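Local atomic coordinates of fimbria adhesin protein (Klebsiella pneumoniae, PDB entry 3U4K), a protein that probably attaches Klebsiella fimbriae to human collagen V through its jelly-roll receptor-binding domain, the part of the adhesin present here. Residues 68-73 against 125-130. Sequence-based numbering, arbitrary orientation.
Sequences YVTCDR and GSSFRL
A classic beta bulge marks this antiparallel strand pair: Tyr-68 and Val-69 together face Phe-128, and both amides turn to its one carbonyl. Tyr-68 N donates to Phe-128 O at 2.9 Å, and Val-69 N adds a weak bond to the same oxygen. Past the bulge Phe-128 N bonds to Val-69 O at 2.8 Å, Thr-70 faces Ser-127 as a non-hydrogen-bonded pair, and Cys-71 N bonds to Ser-126 O at 2.8 Å where segment 125-130 turns a corner. The Tyr-68 ring packs against Leu-130, the two side chains crossing at about a right angle. Leu-130 CD1 lies over one ring face, 3.9 Å from the Tyr-68 centroid, a CH-pi contact, while Leu-130 CB touches Tyr-68 CE2. With CG anti to its carbonyl carbon (chi1 -60°), Phe-128 lays its ring along the partner strand. Phe-128 CD2 packs on Val-69 CB at 3.9 Å, and Cys-71 SG meets the ring edge 3.9 Å from Phe-128 CE2, an edge-on sulfur-aromatic contact. The same sulfur forms the disulfide to Cys-26. Strand 67-71 is the middle of a three-stranded antiparallel sheet, between 26-28 and 128-129, and Val-69 and Phe-128 both rest on Leu-77 of strand 74-83, which belongs to another sheet of the jelly roll.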
ATOM      1  N   TYR A  68      -3.193 -11.409  15.834  1.00 61.19           N
ATOM      2  CA  TYR A  68      -3.928 -11.524  14.578  1.00 61.75           C
ATOM      3  C   TYR A  68      -3.920 -12.949  14.044  1.00 62.77           C
ATOM      4  O   TYR A  68      -4.886 -13.378  13.420  1.00 63.85           O
ATOM      5  CB  TYR A  68      -3.381 -10.546  13.524  1.00 62.24           C
ATOM      6  CG  TYR A  68      -3.475  -9.091  13.935  1.00 59.80           C
ATOM      7  CD1 TYR A  68      -4.591  -8.322  13.609  1.00 60.26           C
ATOM      8  CD2 TYR A  68      -2.454  -8.489  14.664  1.00 60.22           C
ATOM      9  CE1 TYR A  68      -4.684  -6.993  13.996  1.00 60.29           C
ATOM     10  CE2 TYR A  68      -2.536  -7.164  15.057  1.00 61.63           C
ATOM     11  CZ  TYR A  68      -3.650  -6.421  14.719  1.00 61.36           C
ATOM     12  OH  TYR A  68      -3.718  -5.104  15.110  1.00 63.08           O
ATOM     13  N   VAL A  69      -2.829 -13.673  14.286  1.00 65.09           N
ATOM     14  CA  VAL A  69      -2.723 -15.083  13.887  1.00 66.31           C
ATOM     15  C   VAL A  69      -2.317 -15.952  15.079  1.00 67.85           C
ATOM     16  O   VAL A  69      -1.368 -15.629  15.801  1.00 68.52           O
ATOM     17  CB  VAL A  69      -1.727 -15.291  12.722  1.00 65.74           C
ATOM     18  CG1 VAL A  69      -1.764 -16.727  12.222  1.00 65.19           C
ATOM     19  CG2 VAL A  69      -2.031 -14.340  11.578  1.00 66.93           C
ATOM     20  N   THR A  70      -3.046 -17.052  15.268  1.00 68.42           N
ATOM     21  CA  THR A  70      -2.820 -17.995  16.363  1.00 67.80           C
ATOM     22  C   THR A  70      -2.835 -19.426  15.829  1.00 68.59           C
ATOM     23  O   THR A  70      -3.664 -19.768  14.986  1.00 69.01           O
ATOM     24  CB  THR A  70      -3.899 -17.838  17.452  1.00 68.04           C
ATOM     25  OG1 THR A  70      -4.034 -16.451  17.786  1.00 69.78           O
ATOM     26  CG2 THR A  70      -3.538 -18.621  18.710  1.00 68.51           C
ATOM     27  N   CYS A  71      -1.909 -20.248  16.320  1.00 71.15           N
ATOM     28  CA  CYS A  71      -1.810 -21.656  15.921  1.00 72.33           C
ATOM     29  C   CYS A  71      -1.874 -22.586  17.133  1.00 72.03           C
ATOM     30  O   CYS A  71      -1.902 -22.128  18.279  1.00 68.04           O
ATOM     31  CB  CYS A  71      -0.516 -21.908  15.145  1.00 74.59           C
ATOM     32  SG  CYS A  71      -0.171 -20.720  13.827  1.00 78.35           S
ATOM     33  N   ASP A  72      -1.905 -23.892  16.865  1.00 73.22           N
ATOM     34  CA  ASP A  72      -1.898 -24.914  17.913  1.00 73.82           C
ATOM     35  C   ASP A  72      -0.479 -25.362  18.267  1.00 74.17           C
ATOM     36  O   ASP A  72      -0.164 -25.577  19.436  1.00 79.55           O
ATOM     37  CB  ASP A  72      -2.775 -26.120  17.529  1.00 72.26           C
ATOM     38  CG  ASP A  72      -2.494 -26.649  16.121  1.00 72.87           C
ATOM     39  OD1 ASP A  72      -1.445 -26.325  15.526  1.00 75.37           O
ATOM     40  OD2 ASP A  72      -3.335 -27.411  15.604  1.00 72.34           O
ATOM     41  N   ARG A  73       0.365 -25.496  17.250  1.00 72.99           N
ATOM     42  CA  ARG A  73       1.768 -25.840  17.431  1.00 74.47           C
ATOM     43  C   ARG A  73       2.622 -24.602  17.224  1.00 77.63           C
ATOM     44  O   ARG A  73       2.110 -23.529  16.893  1.00 80.54           O
ATOM     45  CB  ARG A  73       2.200 -26.885  16.405  1.00 75.13           C
ATOM     46  CG  ARG A  73       1.348 -28.135  16.351  1.00 75.90           C
ATOM     47  CD  ARG A  73       1.539 -28.822  15.012  1.00 75.14           C
ATOM     48  NE  ARG A  73       0.884 -30.124  14.950  1.00 77.65           N
ATOM     49  CZ  ARG A  73      -0.432 -30.311  14.879  1.00 80.67           C
ATOM     50  NH1 ARG A  73      -1.264 -29.275  14.872  1.00 81.64           N
ATOM     51  NH2 ARG A  73      -0.919 -31.544  14.819  1.00 82.84           N
ATOM     52  N   GLY A 125       6.502 -19.223  15.167  1.00 62.75           N
ATOM     53  CA  GLY A 125       5.861 -18.992  16.460  1.00 61.42           C
ATOM     54  C   GLY A 125       4.504 -19.662  16.526  1.00 61.86           C
ATOM     55  O   GLY A 125       4.132 -20.421  15.628  1.00 61.43           O
ATOM     56  N   SER A 126       3.764 -19.382  17.593  1.00 63.33           N
ATOM     57  CA  SER A 126       2.426 -19.942  17.777  1.00 66.06           C
ATOM     58  C   SER A 126       1.388 -18.833  17.909  1.00 67.93           C
ATOM     59  O   SER A 126       0.200 -19.054  17.678  1.00 69.33           O
ATOM     60  CB  SER A 126       2.391 -20.863  18.996  1.00 68.16           C
ATOM     61  OG  SER A 126       2.830 -20.181  20.157  1.00 70.22           O
ATOM     62  N   SER A 127       1.854 -17.648  18.300  1.00 69.64           N
ATOM     63  CA  SER A 127       1.050 -16.427  18.306  1.00 69.77           C
ATOM     64  C   SER A 127       1.767 -15.357  17.489  1.00 71.98           C
ATOM     65  O   SER A 127       3.002 -15.296  17.475  1.00 72.37           O
ATOM     66  CB  SER A 127       0.824 -15.925  19.733  1.00 68.61           C
ATOM     67  OG  SER A 127      -0.197 -16.659  20.381  1.00 70.68           O
ATOM     68  N   PHE A 128       0.990 -14.518  16.806  1.00 71.91           N
ATOM     69  CA  PHE A 128       1.553 -13.504  15.918  1.00 69.29           C
ATOM     70  C   PHE A 128       0.894 -12.143  16.103  1.00 69.73           C
ATOM     71  O   PHE A 128      -0.321 -11.999  15.939  1.00 69.99           O
ATOM     72  CB  PHE A 128       1.452 -13.953  14.457  1.00 67.31           C
ATOM     73  CG  PHE A 128       2.187 -15.230  14.161  1.00 67.37           C
ATOM     74  CD1 PHE A 128       3.498 -15.204  13.702  1.00 65.74           C
ATOM     75  CD2 PHE A 128       1.566 -16.466  14.339  1.00 68.16           C
ATOM     76  CE1 PHE A 128       4.178 -16.382  13.428  1.00 64.21           C
ATOM     77  CE2 PHE A 128       2.244 -17.647  14.073  1.00 66.24           C
ATOM     78  CZ  PHE A 128       3.552 -17.604  13.614  1.00 63.77           C
ATOM     79  N   ARG A 129       1.710 -11.153  16.457  1.00 70.52           N
ATOM     80  CA  ARG A 129       1.270  -9.764  16.550  1.00 73.35           C
ATOM     81  C   ARG A 129       1.720  -8.990  15.315  1.00 73.04           C
ATOM     82  O   ARG A 129       2.595  -9.445  14.569  1.00 68.37           O
ATOM     83  CB  ARG A 129       1.857  -9.086  17.792  1.00 77.16           C
ATOM     84  CG  ARG A 129       1.416  -9.663  19.126  1.00 83.55           C
ATOM     85  CD  ARG A 129       1.974  -8.864  20.298  1.00 88.71           C
ATOM     86  NE  ARG A 129       3.437  -8.919  20.395  1.00 93.59           N
ATOM     87  CZ  ARG A 129       4.264  -7.923  20.070  1.00 94.90           C
ATOM     88  NH1 ARG A 129       3.794  -6.763  19.618  1.00 95.46           N
ATOM     89  NH2 ARG A 129       5.574  -8.089  20.205  1.00 95.09           N
ATOM     90  N   LEU A 130       1.114  -7.821  15.105  1.00 72.05           N
ATOM     91  CA  LEU A 130       1.608  -6.865  14.121  1.00 67.94           C
ATOM     92  C   LEU A 130       2.542  -5.883  14.799  1.00 68.29           C
ATOM     93  O   LEU A 130       2.161  -5.207  15.760  1.00 69.35           O
ATOM     94  CB  LEU A 130       0.464  -6.122  13.432  1.00 65.11           C
ATOM     95  CG  LEU A 130      -0.105  -6.759  12.163  1.00 63.76           C
ATOM     96  CD1 LEU A 130      -1.344  -6.003  11.711  1.00 62.48           C
ATOM     97  CD2 LEU A 130       0.933  -6.810  11.047  1.00 62.59           C
TER